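Local coordinates for 3-keto-5-aminohexanoate cleavage protein (Archaeoglobus fulgidus, PDB 3LOT) that probably cleaves 3-keto-5-aminohexanoate, or a related beta-keto acid, as a zinc-dependent enzyme of the BKACE family, although its own substrate remains unproven, at residues D[110-115]-D[162-167]; D[98-103]-D[150-155]; D[221-226]-D[230-235]. One frame throughout, in Å; residues are numbered along the deposited sequence. Where two conformers were deposited one is given.

Contact 1. Residues D[110-115]-D[162-167]; sequences EIATFN and RIFKEN
Ala112, the first residue of strand 111-115 to touch helix 154-166, lies beside the rim of the Phe164 ring: its CB is 3.8 Å from Phe164 CE2, and its carbonyl O meets the same carbon at the ring edge, near the ring plane. One residue on, Thr113 turns its side chain from the helix, hydrogen-bonding Thr86 weakly and an unidentified ligand near the zinc, yet its backbone O also comes to that edge, 3.6 Å from Phe164 CZ. This oxygen already accepts a hydrogen bond from Thr87. Phe114 closes the set. With CG anti to the backbone N (chi1 -163°), its ring comes over Phe164 and sets CD2 above the centre of that ring, 3.7 Å from its plane. The result is a T-shaped pair, Phe114 giving the edge and Phe164 the face, with ring centroids 5.0 Å apart and planes at 70°. Over these segments strand and helix run antiparallel, their axes 10.5 Å apart, as a TIM barrel places an outer helix against its inner strands; Val104 of helix 103-107 also packs on Phe164. Replacing Phe164 by alanine would probably open a gap between helix and strand and leave the Phe114 edge without its aromatic face. Between these two segments no hydrogen bond forms; what joins them is ring packing and carbonyl oxygens at the aromatic rim, where the ring hydrogens are probably weakly positive. The alternation of the strand thus divides the work: Ala112 and Phe114 serve the helix layer, Thr113 the zinc side, probably a pocket.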
ATOM      1  N   GLU D 110       7.857  25.786 -24.674  1.00 13.15           N
ATOM      2  CA  GLU D 110       6.590  25.074 -24.605  1.00 12.69           C
ATOM      3  C   GLU D 110       6.350  24.447 -23.240  1.00 12.61           C
ATOM      4  O   GLU D 110       5.209  24.348 -22.800  1.00 12.40           O
ATOM      5  CB  GLU D 110       6.527  23.966 -25.658  1.00 13.10           C
ATOM      6  CG  GLU D 110       6.533  24.430 -27.150  1.00 11.67           C
ATOM      7  CD  GLU D 110       6.250  23.281 -28.095  1.00 10.56           C
ATOM      8  OE1 GLU D 110       7.213  22.573 -28.476  1.00 15.89           O
ATOM      9  OE2 GLU D 110       5.074  23.048 -28.447  1.00  9.62           O
ATOM     10  N   ILE D 111       7.412  23.952 -22.618  1.00 11.85           N
ATOM     11  CA  ILE D 111       7.310  23.272 -21.333  1.00 11.97           C
ATOM     12  C   ILE D 111       8.655  23.512 -20.618  1.00 12.72           C
ATOM     13  O   ILE D 111       9.715  23.664 -21.269  1.00 12.36           O
ATOM     14  CB  ILE D 111       6.950  21.766 -21.563  1.00 12.58           C
ATOM     15  CG1 ILE D 111       6.784  20.997 -20.244  1.00 11.06           C
ATOM     16  CG2 ILE D 111       7.999  21.054 -22.503  1.00 10.91           C
ATOM     17  CD1 ILE D 111       5.958  19.778 -20.395  1.00 11.54           C
ATOM     18  N   ALA D 112       8.610  23.630 -19.304  1.00 12.66           N
ATOM     19  CA  ALA D 112       9.817  23.784 -18.503  1.00 13.18           C
ATOM     20  C   ALA D 112       9.614  23.179 -17.115  1.00 15.05           C
ATOM     21  O   ALA D 112       8.476  23.001 -16.676  1.00 14.05           O
ATOM     22  CB  ALA D 112      10.237  25.200 -18.393  1.00 12.50           C
ATOM     23  N   THR D 113      10.704  22.826 -16.442  1.00 15.28           N
ATOM     24  CA  THR D 113      10.526  22.101 -15.198  1.00 17.72           C
ATOM     25  C   THR D 113      10.200  23.101 -14.085  1.00 19.24           C
ATOM     26  O   THR D 113      10.572  24.264 -14.168  1.00 20.64           O
ATOM     27  CB  THR D 113      11.705  21.149 -14.861  1.00 17.34           C
ATOM     28  OG1 THR D 113      12.922  21.856 -14.675  1.00 17.83           O
ATOM     29  CG2 THR D 113      11.888  20.175 -15.977  1.00 19.98           C
ATOM     30  N   PHE D 114       9.499  22.601 -13.067  1.00 19.98           N
ATOM     31  CA  PHE D 114       8.849  23.375 -12.019  1.00 20.94           C
ATOM     32  C   PHE D 114       8.924  22.478 -10.780  1.00 21.57           C
ATOM     33  O   PHE D 114       8.027  21.684 -10.562  1.00 21.86           O
ATOM     34  CB  PHE D 114       7.375  23.592 -12.429  1.00 20.90           C
ATOM     35  CG  PHE D 114       6.661  24.688 -11.693  1.00 18.95           C
ATOM     36  CD1 PHE D 114       6.397  24.575 -10.355  1.00 18.16           C
ATOM     37  CD2 PHE D 114       6.214  25.795 -12.377  1.00 18.22           C
ATOM     38  CE1 PHE D 114       5.687  25.559  -9.693  1.00 22.97           C
ATOM     39  CE2 PHE D 114       5.489  26.798 -11.752  1.00 20.31           C
ATOM     40  CZ  PHE D 114       5.204  26.697 -10.390  1.00 19.42           C
ATOM     41  N   ASN D 115      10.018  22.609 -10.025  1.00 20.62           N
ATOM     42  CA  ASN D 115      10.296  21.846  -8.791  1.00 20.77           C
ATOM     43  C   ASN D 115       9.433  22.222  -7.558  1.00 19.24           C
ATOM     44  O   ASN D 115       9.297  23.407  -7.199  1.00 20.56           O
ATOM     45  CB  ASN D 115      11.741  22.016  -8.494  1.00 19.96           C
ATOM     46  CG  ASN D 115      12.588  21.463  -9.612  1.00 24.06           C
ATOM     47  OD1 ASN D 115      12.800  20.237  -9.681  1.00 28.85           O
ATOM     48  ND2 ASN D 115      13.067  22.352 -10.523  1.00 24.69           N
ATOM     49  N   ARG D 162       2.898  32.136 -11.986  1.00 13.05           N
ATOM     50  CA  ARG D 162       2.553  33.286 -12.782  1.00 14.44           C
ATOM     51  C   ARG D 162       3.451  33.524 -13.975  1.00 13.92           C
ATOM     52  O   ARG D 162       2.967  33.831 -15.058  1.00 12.82           O
ATOM     53  CB  ARG D 162       2.561  34.543 -11.937  1.00 16.01           C
ATOM     54  CG  ARG D 162       1.369  34.629 -10.993  1.00 22.46           C
ATOM     55  CD  ARG D 162       1.316  36.025 -10.318  1.00 27.55           C
ATOM     56  NE  ARG D 162       2.233  36.098  -9.167  1.00 32.01           N
ATOM     57  CZ  ARG D 162       1.991  35.569  -7.957  1.00 35.03           C
ATOM     58  NH1 ARG D 162       0.847  34.917  -7.708  1.00 35.99           N
ATOM     59  NH2 ARG D 162       2.912  35.682  -6.987  1.00 34.07           N
ATOM     60  N   ILE D 163       4.749  33.364 -13.772  1.00 13.00           N
ATOM     61  CA  ILE D 163       5.719  33.463 -14.840  1.00 13.09           C
ATOM     62  C   ILE D 163       5.420  32.473 -15.982  1.00 14.05           C
ATOM     63  O   ILE D 163       5.483  32.834 -17.176  1.00 14.58           O
ATOM     64  CB  ILE D 163       7.162  33.277 -14.307  1.00 12.98           C
ATOM     65  CG1 ILE D 163       7.592  34.496 -13.508  1.00 12.67           C
ATOM     66  CG2 ILE D 163       8.125  33.070 -15.466  1.00 11.39           C
ATOM     67  CD1 ILE D 163       8.728  34.231 -12.528  1.00 15.21           C
ATOM     68  N   PHE D 164       5.071  31.236 -15.632  1.00 13.38           N
ATOM     69  CA  PHE D 164       4.771  30.226 -16.661  1.00 13.87           C
ATOM     70  C   PHE D 164       3.532  30.618 -17.436  1.00 13.84           C
ATOM     71  O   PHE D 164       3.515  30.559 -18.665  1.00 15.00           O
ATOM     72  CB  PHE D 164       4.603  28.825 -16.042  1.00 13.13           C
ATOM     73  CG  PHE D 164       5.898  28.097 -15.838  1.00 14.08           C
ATOM     74  CD1 PHE D 164       6.936  28.677 -15.099  1.00 15.82           C
ATOM     75  CD2 PHE D 164       6.093  26.813 -16.374  1.00 12.17           C
ATOM     76  CE1 PHE D 164       8.166  27.973 -14.878  1.00 13.26           C
ATOM     77  CE2 PHE D 164       7.300  26.128 -16.157  1.00 12.39           C
ATOM     78  CZ  PHE D 164       8.332  26.723 -15.413  1.00 12.53           C
ATOM     79  N   LYS D 165       2.498  31.060 -16.734  1.00 13.63           N
ATOM     80  CA  LYS D 165       1.272  31.495 -17.422  1.00 13.55           C
ATOM     81  C   LYS D 165       1.521  32.682 -18.345  1.00 13.49           C
ATOM     82  O   LYS D 165       0.987  32.741 -19.435  1.00 14.03           O
ATOM     83  CB  LYS D 165       0.211  31.860 -16.384  1.00 14.09           C
ATOM     84  CG  LYS D 165      -0.491  30.663 -15.780  1.00 14.31           C
ATOM     85  CD  LYS D 165      -1.337  31.067 -14.608  1.00 14.81           C
ATOM     86  CE  LYS D 165      -1.990  29.847 -13.971  1.00 14.36           C
ATOM     87  NZ  LYS D 165      -2.785  30.243 -12.794  1.00 16.60           N
ATOM     88  N   GLU D 166       2.307  33.641 -17.894  1.00 14.20           N
ATOM     89  CA  GLU D 166       2.617  34.855 -18.689  1.00 15.70           C
ATOM     90  C   GLU D 166       3.300  34.557 -20.018  1.00 14.84           C
ATOM     91  O   GLU D 166       3.146  35.268 -20.984  1.00 15.66           O
ATOM     92  CB  GLU D 166       3.545  35.743 -17.885  1.00 16.51           C
ATOM     93  CG  GLU D 166       2.860  36.459 -16.773  1.00 20.78           C
ATOM     94  CD  GLU D 166       3.829  37.078 -15.767  1.00 27.18           C
ATOM     95  OE1 GLU D 166       5.055  37.027 -16.019  1.00 30.95           O
ATOM     96  OE2 GLU D 166       3.357  37.623 -14.720  1.00 33.22           O
ATOM     97  N   ASN D 167       4.096  33.515 -20.048  1.00 14.70           N
ATOM     98  CA  ASN D 167       4.882  33.179 -21.222  1.00 14.72           C
ATOM     99  C   ASN D 167       4.355  31.929 -21.905  1.00 14.33           C
ATOM    100  O   ASN D 167       5.031  31.353 -22.784  1.00 14.93           O
ATOM    101  CB  ASN D 167       6.351  33.004 -20.817  1.00 15.32           C
ATOM    102  CG  ASN D 167       6.951  34.287 -20.286  1.00 15.73           C
ATOM    103  OD1 ASN D 167       7.268  35.190 -21.078  1.00 17.92           O
ATOM    104  ND2 ASN D 167       7.130  34.382 -18.957  1.00 13.98           N
TER

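Contact 2. Residues D[98-103]-D[150-155]; sequences EERAKV and FRNTFK
Arg100 reaches across to residues 150-152 and is gripped there by two acceptors. Its NH2 donates to Asn152 OD1 at 2.5 Å, a short bond that lies in the carbonyl plane on a lone pair and close to the guanidinium plane. NH1 donates to the backbone O of Arg151 at 3.2 Å, this time tilted 25° from the carbonyl plane. Bends at chi2 and chi3 carry the guanidinium to this position. NE bonds to Thr87 O, and NH1 has a second, weak bond to Ile95 O. Phe150 brings CE1 over one face of the guanidinium, off toward its rim, 3.5 Å from Arg100 NH2, with the two planes 35° apart. The Asn152 amide stands steeply to the guanidinium, at 70°, and sends ND2 over the centre of the Phe150 ring while donating to Gly117 O; Asn152 N bonds to Ser118 OG. Both ends of that amide are therefore fixed. In this TIM-barrel fold the contact lies near the metal, the Phe150 side chain about 8 Å from the zinc ion between nearest atoms. All named acceptors of Arg100 are neutral; its buried charge is probably offset by carbonyl dipoles, and the bonds tie helix 97-100 to the loop before helix 154-166.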
ATOM      1  N   GLU D  98      13.732  32.797  -8.674  1.00 25.17           N
ATOM      2  CA  GLU D  98      13.589  34.014  -9.475  1.00 25.13           C
ATOM      3  C   GLU D  98      14.764  34.217 -10.496  1.00 25.41           C
ATOM      4  O   GLU D  98      14.574  34.906 -11.531  1.00 25.55           O
ATOM      5  CB  GLU D  98      13.425  35.224  -8.561  1.00 24.46           C
ATOM      6  N   GLU D  99      15.935  33.620 -10.224  0.60 24.59           N
ATOM      7  CA  GLU D  99      17.087  33.730 -11.147  0.60 24.21           C
ATOM      8  C   GLU D  99      17.093  32.555 -12.100  0.60 24.00           C
ATOM      9  O   GLU D  99      17.339  32.736 -13.286  0.60 23.16           O
ATOM     10  CB  GLU D  99      18.427  33.851 -10.384  0.60 24.23           C
ATOM     11  CG  GLU D  99      19.700  33.977 -11.255  0.60 22.57           C
ATOM     12  CD  GLU D  99      19.743  35.221 -12.136  0.60 20.94           C
ATOM     13  OE1 GLU D  99      19.143  36.247 -11.760  0.60 15.20           O
ATOM     14  OE2 GLU D  99      20.399  35.161 -13.200  0.60 19.42           O
ATOM     15  N   ARG D 100      16.785  31.362 -11.572  1.00 23.72           N
ATOM     16  CA  ARG D 100      16.652  30.119 -12.368  1.00 23.01           C
ATOM     17  C   ARG D 100      15.500  30.224 -13.352  1.00 21.43           C
ATOM     18  O   ARG D 100      15.554  29.681 -14.484  1.00 21.14           O
ATOM     19  CB  ARG D 100      16.379  28.923 -11.422  1.00 24.15           C
ATOM     20  CG  ARG D 100      17.581  27.968 -11.066  1.00 26.47           C
ATOM     21  CD  ARG D 100      17.473  27.392  -9.603  1.00 28.98           C
ATOM     22  NE  ARG D 100      16.196  26.724  -9.430  1.00 34.28           N
ATOM     23  CZ  ARG D 100      15.570  26.391  -8.291  1.00 34.82           C
ATOM     24  NH1 ARG D 100      16.064  26.590  -7.069  1.00 29.06           N
ATOM     25  NH2 ARG D 100      14.388  25.798  -8.415  1.00 38.19           N
ATOM     26  N   ALA D 101      14.467  30.961 -12.940  1.00 20.15           N
ATOM     27  CA  ALA D 101      13.233  31.088 -13.743  1.00 19.06           C
ATOM     28  C   ALA D 101      13.372  31.979 -14.983  1.00 17.80           C
ATOM     29  O   ALA D 101      12.510  31.939 -15.869  1.00 16.48           O
ATOM     30  CB  ALA D 101      12.084  31.615 -12.890  1.00 17.93           C
ATOM     31  N   LYS D 102      14.448  32.755 -15.066  1.00 17.19           N
ATOM     32  CA  LYS D 102      14.596  33.783 -16.142  1.00 16.72           C
ATOM     33  C   LYS D 102      14.603  33.228 -17.562  1.00 15.49           C
ATOM     34  O   LYS D 102      14.301  33.934 -18.525  1.00 14.32           O
ATOM     35  CB  LYS D 102      15.878  34.574 -15.942  1.00 18.13           C
ATOM     36  CG  LYS D 102      15.841  35.420 -14.719  1.00 21.26           C
ATOM     37  CD  LYS D 102      17.076  36.282 -14.598  1.00 25.08           C
ATOM     38  CE  LYS D 102      16.798  37.559 -13.748  1.00 26.18           C
ATOM     39  NZ  LYS D 102      18.065  37.908 -13.005  1.00 28.46           N
ATOM     40  N   VAL D 103      14.973  31.966 -17.687  1.00 13.57           N
ATOM     41  CA  VAL D 103      14.938  31.289 -18.956  1.00 13.54           C
ATOM     42  C   VAL D 103      13.520  31.272 -19.532  1.00 13.28           C
ATOM     43  O   VAL D 103      13.383  31.275 -20.745  1.00 13.24           O
ATOM     44  CB  VAL D 103      15.540  29.839 -18.843  1.00 13.48           C
ATOM     45  CG1 VAL D 103      14.593  28.870 -18.133  1.00 11.70           C
ATOM     46  CG2 VAL D 103      15.904  29.320 -20.198  1.00 13.08           C
ATOM     47  N   PHE D 150      18.127  22.933  -1.934  1.00 14.52           N
ATOM     48  CA  PHE D 150      17.453  23.165  -3.219  1.00 13.50           C
ATOM     49  C   PHE D 150      16.126  23.799  -2.885  1.00 14.00           C
ATOM     50  O   PHE D 150      15.198  23.114  -2.442  1.00 13.39           O
ATOM     51  CB  PHE D 150      17.247  21.835  -3.919  1.00 14.08           C
ATOM     52  CG  PHE D 150      16.631  21.920  -5.250  1.00 15.88           C
ATOM     53  CD1 PHE D 150      16.933  22.948  -6.134  1.00 20.76           C
ATOM     54  CD2 PHE D 150      15.762  20.914  -5.668  1.00 20.50           C
ATOM     55  CE1 PHE D 150      16.327  23.005  -7.404  1.00 21.18           C
ATOM     56  CE2 PHE D 150      15.161  20.936  -6.931  1.00 21.34           C
ATOM     57  CZ  PHE D 150      15.436  21.995  -7.803  1.00 23.19           C
ATOM     58  N   ARG D 151      16.040  25.101  -3.100  1.00 13.76           N
ATOM     59  CA  ARG D 151      15.013  25.926  -2.491  1.00 14.48           C
ATOM     60  C   ARG D 151      13.832  26.221  -3.441  1.00 15.40           C
ATOM     61  O   ARG D 151      14.026  26.737  -4.552  1.00 15.06           O
ATOM     62  CB  ARG D 151      15.668  27.236  -2.045  1.00 15.29           C
ATOM     63  CG  ARG D 151      14.738  28.221  -1.309  1.00 16.60           C
ATOM     64  CD  ARG D 151      15.208  29.652  -1.428  1.00 19.73           C
ATOM     65  NE  ARG D 151      14.305  30.520  -0.671  1.00 23.21           N
ATOM     66  CZ  ARG D 151      14.378  30.701   0.644  1.00 25.33           C
ATOM     67  NH1 ARG D 151      15.329  30.094   1.364  1.00 25.82           N
ATOM     68  NH2 ARG D 151      13.513  31.515   1.241  1.00 26.32           N
ATOM     69  N   ASN D 152      12.612  25.914  -3.001  1.00 14.40           N
ATOM     70  CA  ASN D 152      11.424  26.212  -3.791  1.00 14.80           C
ATOM     71  C   ASN D 152      10.273  26.422  -2.810  1.00 13.29           C
ATOM     72  O   ASN D 152       9.501  25.503  -2.545  1.00 14.16           O
ATOM     73  CB  ASN D 152      11.109  25.092  -4.806  1.00 13.81           C
ATOM     74  CG  ASN D 152      12.328  24.706  -5.683  1.00 19.87           C
ATOM     75  OD1 ASN D 152      12.529  25.303  -6.757  1.00 21.34           O
ATOM     76  ND2 ASN D 152      13.125  23.666  -5.250  1.00 20.11           N
ATOM     77  N   THR D 153      10.214  27.611  -2.241  1.00 12.03           N
ATOM     78  CA  THR D 153       9.237  27.936  -1.230  1.00 13.40           C
ATOM     79  C   THR D 153       7.857  28.179  -1.845  1.00 12.93           C
ATOM     80  O   THR D 153       7.742  28.311  -3.047  1.00 12.15           O
ATOM     81  CB  THR D 153       9.608  29.225  -0.464  1.00 13.60           C
ATOM     82  OG1 THR D 153       9.490  30.350  -1.328  1.00 13.50           O
ATOM     83  CG2 THR D 153      11.036  29.154   0.147  1.00 14.78           C
ATOM     84  N   PHE D 154       6.819  28.207  -1.027  1.00 12.49           N
ATOM     85  CA  PHE D 154       5.496  28.440  -1.543  1.00 12.61           C
ATOM     86  C   PHE D 154       5.425  29.814  -2.186  1.00 13.55           C
ATOM     87  O   PHE D 154       4.850  29.981  -3.260  1.00 13.66           O
ATOM     88  CB  PHE D 154       4.438  28.244  -0.459  1.00 12.08           C
ATOM     89  CG  PHE D 154       4.191  26.809  -0.148  1.00 12.80           C
ATOM     90  CD1 PHE D 154       3.500  26.014  -1.027  1.00 12.93           C
ATOM     91  CD2 PHE D 154       4.664  26.239   1.029  1.00 13.29           C
ATOM     92  CE1 PHE D 154       3.265  24.679  -0.750  1.00 14.22           C
ATOM     93  CE2 PHE D 154       4.448  24.904   1.303  1.00 15.80           C
ATOM     94  CZ  PHE D 154       3.754  24.113   0.388  1.00 15.48           C
ATOM     95  N   LYS D 155       6.065  30.806  -1.582  1.00 14.42           N
ATOM     96  CA  LYS D 155       6.186  32.107  -2.242  1.00 14.48           C
ATOM     97  C   LYS D 155       6.888  32.023  -3.606  1.00 14.67           C
ATOM     98  O   LYS D 155       6.464  32.658  -4.569  1.00 12.03           O
ATOM     99  CB  LYS D 155       6.943  33.111  -1.368  1.00 14.63           C
ATOM    100  CG  LYS D 155       6.759  34.552  -1.848  1.00 17.82           C
ATOM    101  CD  LYS D 155       7.477  35.508  -0.910  1.00 24.15           C
ATOM    102  CE  LYS D 155       7.366  36.955  -1.371  1.00 28.99           C
ATOM    103  NZ  LYS D 155       8.522  37.803  -0.859  1.00 32.95           N
TER

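Contact 3. Residues D[221-226]-D[230-235]; sequences QTADRL and ENYTWS
The phenol of Tyr232 points at helix 213-226 and ends against two neighbouring residues, Ala223 and Asp224, which it meets in different ways. Its hydroxyl donates a hydrogen bond to the carboxylate: Tyr232 OH lies 2.6 Å from Asp224 OD1. Asp224 OD1 sits at the ring edge, near the plane of the phenol, whereas the hydroxyl comes to the carboxylate from above, 47° out of its plane. The two side chains cross at about a right angle, with their flat groups well inclined to each other. Although Asp224 leaves the helix pointing away from the strand, CG anti to its own carbonyl carbon (chi1 -74°) brings OD1 back to the hydroxyl. The other carboxylate oxygen, OD2, forms a salt bridge with Lys220 one helical turn earlier, so the two oxygens serve separate partners. This is the return half of a beta-alpha-beta unit of the TIM barrel, in which helix 213-226 follows strand 197-203 and leads into strand 232-238. Ala223 faces the strand directly and approaches the ring obliquely, its CB 3.4 Å from Tyr232 CZ. That methyl is as close to Tyr232 OH as to CZ, a tight fit that a small side chain permits. Tyr232 holds CG between its backbone N and carbonyl carbon (chi1 80°), directing the ring to the helix, while Leu199 of the preceding strand packs against both Tyr232 and Ala223.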
ATOM      1  N   GLN D 221      -0.231   6.779  -6.427  1.00 13.45           N
ATOM      2  CA  GLN D 221      -1.497   6.669  -5.663  1.00 13.51           C
ATOM      3  C   GLN D 221      -1.795   7.935  -4.865  1.00 12.82           C
ATOM      4  O   GLN D 221      -2.957   8.332  -4.722  1.00 13.32           O
ATOM      5  CB  GLN D 221      -1.460   5.476  -4.725  1.00 13.25           C
ATOM      6  CG  GLN D 221      -1.475   4.151  -5.424  1.00 13.30           C
ATOM      7  CD  GLN D 221      -1.283   2.992  -4.432  1.00 15.95           C
ATOM      8  OE1 GLN D 221      -0.716   3.186  -3.349  1.00 17.23           O
ATOM      9  NE2 GLN D 221      -1.733   1.761  -4.819  1.00 15.81           N
ATOM     10  N   THR D 222      -0.752   8.601  -4.365  1.00 13.29           N
ATOM     11  CA  THR D 222      -0.962   9.879  -3.668  1.00 13.06           C
ATOM     12  C   THR D 222      -1.503  10.933  -4.636  1.00 13.38           C
ATOM     13  O   THR D 222      -2.436  11.672  -4.313  1.00 14.77           O
ATOM     14  CB  THR D 222       0.329  10.374  -2.962  1.00 12.91           C
ATOM     15  OG1 THR D 222       0.758   9.374  -2.042  1.00  9.83           O
ATOM     16  CG2 THR D 222       0.104  11.707  -2.229  1.00 11.38           C
ATOM     17  N   ALA D 223      -0.910  11.013  -5.821  1.00 13.86           N
ATOM     18  CA  ALA D 223      -1.392  11.944  -6.855  1.00 13.42           C
ATOM     19  C   ALA D 223      -2.850  11.635  -7.266  1.00 13.70           C
ATOM     20  O   ALA D 223      -3.687  12.550  -7.374  1.00 14.51           O
ATOM     21  CB  ALA D 223      -0.449  11.923  -8.087  1.00 12.19           C
ATOM     22  N   ASP D 224      -3.163  10.364  -7.480  1.00 13.47           N
ATOM     23  CA  ASP D 224      -4.547   9.972  -7.789  1.00 13.30           C
ATOM     24  C   ASP D 224      -5.520  10.482  -6.724  1.00 13.62           C
ATOM     25  O   ASP D 224      -6.577  11.074  -7.047  1.00 13.23           O
ATOM     26  CB  ASP D 224      -4.690   8.449  -7.871  1.00 13.31           C
ATOM     27  CG  ASP D 224      -4.100   7.826  -9.126  1.00 14.26           C
ATOM     28  OD1 ASP D 224      -3.725   8.545 -10.082  1.00 12.86           O
ATOM     29  OD2 ASP D 224      -4.035   6.553  -9.163  1.00 14.83           O
ATOM     30  N   ARG D 225      -5.173  10.290  -5.457  0.60 13.10           N
ATOM     31  CA  ARG D 225      -6.110  10.545  -4.394  0.60 13.21           C
ATOM     32  C   ARG D 225      -6.219  12.027  -4.032  0.60 13.80           C
ATOM     33  O   ARG D 225      -7.262  12.461  -3.587  0.60 12.76           O
ATOM     34  CB  ARG D 225      -5.709   9.760  -3.159  0.60 13.76           C
ATOM     35  CG  ARG D 225      -6.729   9.771  -2.068  0.60 15.18           C
ATOM     36  CD  ARG D 225      -6.217   8.947  -0.891  0.60 15.06           C
ATOM     37  NE  ARG D 225      -4.905   9.401  -0.430  0.60 14.86           N
ATOM     38  CZ  ARG D 225      -4.713  10.412   0.447  0.60 11.62           C
ATOM     39  NH1 ARG D 225      -5.745  11.113   0.944  0.60  9.51           N
ATOM     40  NH2 ARG D 225      -3.489  10.738   0.808  0.60  4.81           N
ATOM     41  N   LEU D 226      -5.126  12.775  -4.147  1.00 14.16           N
ATOM     42  CA  LEU D 226      -5.156  14.250  -3.879  1.00 14.14           C
ATOM     43  C   LEU D 226      -5.616  15.074  -5.063  1.00 13.88           C
ATOM     44  O   LEU D 226      -6.293  16.069  -4.869  1.00 13.99           O
ATOM     45  CB  LEU D 226      -3.801  14.758  -3.425  1.00 12.96           C
ATOM     46  CG  LEU D 226      -3.230  14.075  -2.191  1.00 11.60           C
ATOM     47  CD1 LEU D 226      -1.898  14.770  -1.821  1.00 10.32           C
ATOM     48  CD2 LEU D 226      -4.211  14.164  -0.991  1.00 12.16           C
ATOM     49  N   GLU D 230      -8.213  11.989 -13.397  1.00 20.05           N
ATOM     50  CA  GLU D 230      -8.646  12.678 -14.610  1.00 20.02           C
ATOM     51  C   GLU D 230      -7.935  14.047 -14.720  1.00 20.20           C
ATOM     52  O   GLU D 230      -7.945  14.639 -15.784  1.00 19.42           O
ATOM     53  CB  GLU D 230     -10.195  12.781 -14.663  1.00 20.25           C
ATOM     54  N   ASN D 231      -7.243  14.494 -13.651  1.00 18.69           N
ATOM     55  CA  ASN D 231      -6.673  15.833 -13.622  1.00 18.18           C
ATOM     56  C   ASN D 231      -5.162  15.910 -13.880  1.00 17.68           C
ATOM     57  O   ASN D 231      -4.616  16.998 -13.895  1.00 17.14           O
ATOM     58  CB  ASN D 231      -7.019  16.522 -12.298  1.00 18.01           C
ATOM     59  CG  ASN D 231      -8.503  16.791 -12.140  1.00 20.63           C
ATOM     60  OD1 ASN D 231      -9.052  16.707 -11.034  1.00 24.29           O
ATOM     61  ND2 ASN D 231      -9.153  17.112 -13.217  1.00 17.09           N
ATOM     62  N   TYR D 232      -4.467  14.784 -14.094  1.00 17.37           N
ATOM     63  CA  TYR D 232      -3.015  14.858 -14.362  1.00 16.76           C
ATOM     64  C   TYR D 232      -2.511  13.741 -15.255  1.00 17.06           C
ATOM     65  O   TYR D 232      -3.179  12.734 -15.418  1.00 17.69           O
ATOM     66  CB  TYR D 232      -2.195  14.891 -13.074  1.00 16.45           C
ATOM     67  CG  TYR D 232      -1.990  13.539 -12.421  1.00 14.89           C
ATOM     68  CD1 TYR D 232      -3.043  12.888 -11.758  1.00 13.59           C
ATOM     69  CD2 TYR D 232      -0.754  12.920 -12.434  1.00 15.27           C
ATOM     70  CE1 TYR D 232      -2.856  11.668 -11.152  1.00 15.73           C
ATOM     71  CE2 TYR D 232      -0.556  11.671 -11.825  1.00 15.63           C
ATOM     72  CZ  TYR D 232      -1.616  11.051 -11.189  1.00 13.80           C
ATOM     73  OH  TYR D 232      -1.463   9.814 -10.604  1.00 15.73           O
ATOM     74  N   THR D 233      -1.339  13.965 -15.858  1.00 16.92           N
ATOM     75  CA  THR D 233      -0.534  12.892 -16.446  1.00 16.63           C
ATOM     76  C   THR D 233       0.845  12.904 -15.757  1.00 15.39           C
ATOM     77  O   THR D 233       1.232  13.890 -15.114  1.00 15.81           O
ATOM     78  CB  THR D 233      -0.397  12.999 -17.988  1.00 16.70           C
ATOM     79  OG1 THR D 233       0.479  14.080 -18.333  1.00 19.38           O
ATOM     80  CG2 THR D 233      -1.764  13.187 -18.651  1.00 17.71           C
ATOM     81  N   TRP D 234       1.572  11.806 -15.866  1.00 15.20           N
ATOM     82  CA  TRP D 234       2.835  11.675 -15.134  1.00 14.38           C
ATOM     83  C   TRP D 234       3.908  10.911 -15.890  1.00 13.68           C
ATOM     84  O   TRP D 234       3.629  10.059 -16.732  1.00 12.19           O
ATOM     85  CB  TRP D 234       2.614  11.027 -13.766  1.00 14.52           C
ATOM     86  CG  TRP D 234       2.086   9.615 -13.826  1.00 12.17           C
ATOM     87  CD1 TRP D 234       0.805   9.225 -14.078  1.00 11.73           C
ATOM     88  CD2 TRP D 234       2.833   8.417 -13.597  1.00 12.05           C
ATOM     89  NE1 TRP D 234       0.714   7.845 -14.054  1.00 12.22           N
ATOM     90  CE2 TRP D 234       1.942   7.331 -13.735  1.00 13.69           C
ATOM     91  CE3 TRP D 234       4.156   8.162 -13.296  1.00 12.13           C
ATOM     92  CZ2 TRP D 234       2.356   6.006 -13.616  1.00 11.85           C
ATOM     93  CZ3 TRP D 234       4.550   6.862 -13.099  1.00 12.18           C
ATOM     94  CH2 TRP D 234       3.642   5.789 -13.287  1.00 10.90           C
ATOM     95  N   SER D 235       5.138  11.266 -15.560  1.00 13.10           N
ATOM     96  CA  SER D 235       6.345  10.608 -16.015  1.00 13.97           C
ATOM     97  C   SER D 235       7.142  10.260 -14.784  1.00 14.00           C
ATOM     98  O   SER D 235       6.875  10.737 -13.668  1.00 14.20           O
ATOM     99  CB  SER D 235       7.141  11.578 -16.915  1.00 14.62           C
ATOM    100  OG  SER D 235       8.322  10.987 -17.463  1.00 16.82           O
TER

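Contacts 1 and 2 are neighbours, their centres 11 Å apart, and they interlock along the chain: 98-103, 110-115, 150-155 and 162-167 alternate between them. Both draw on helix 154-166, contact 2 just before its start and contact 1 near its end, and they touch where Asn115 packs on Phe150 and Asn152. Contact 3 comes later in the sequence and lies apart, with centres about 20 Å from contact 1 and 24 Å from contact 2; it touches neither. Strands 111-115 and 232-238 belong to the same barrel sheet, so contacts 1 and 3 show helices packed on different strands of it. Contact 2 and, through Thr113, contact 1 lie near the zinc site; contact 3 does not.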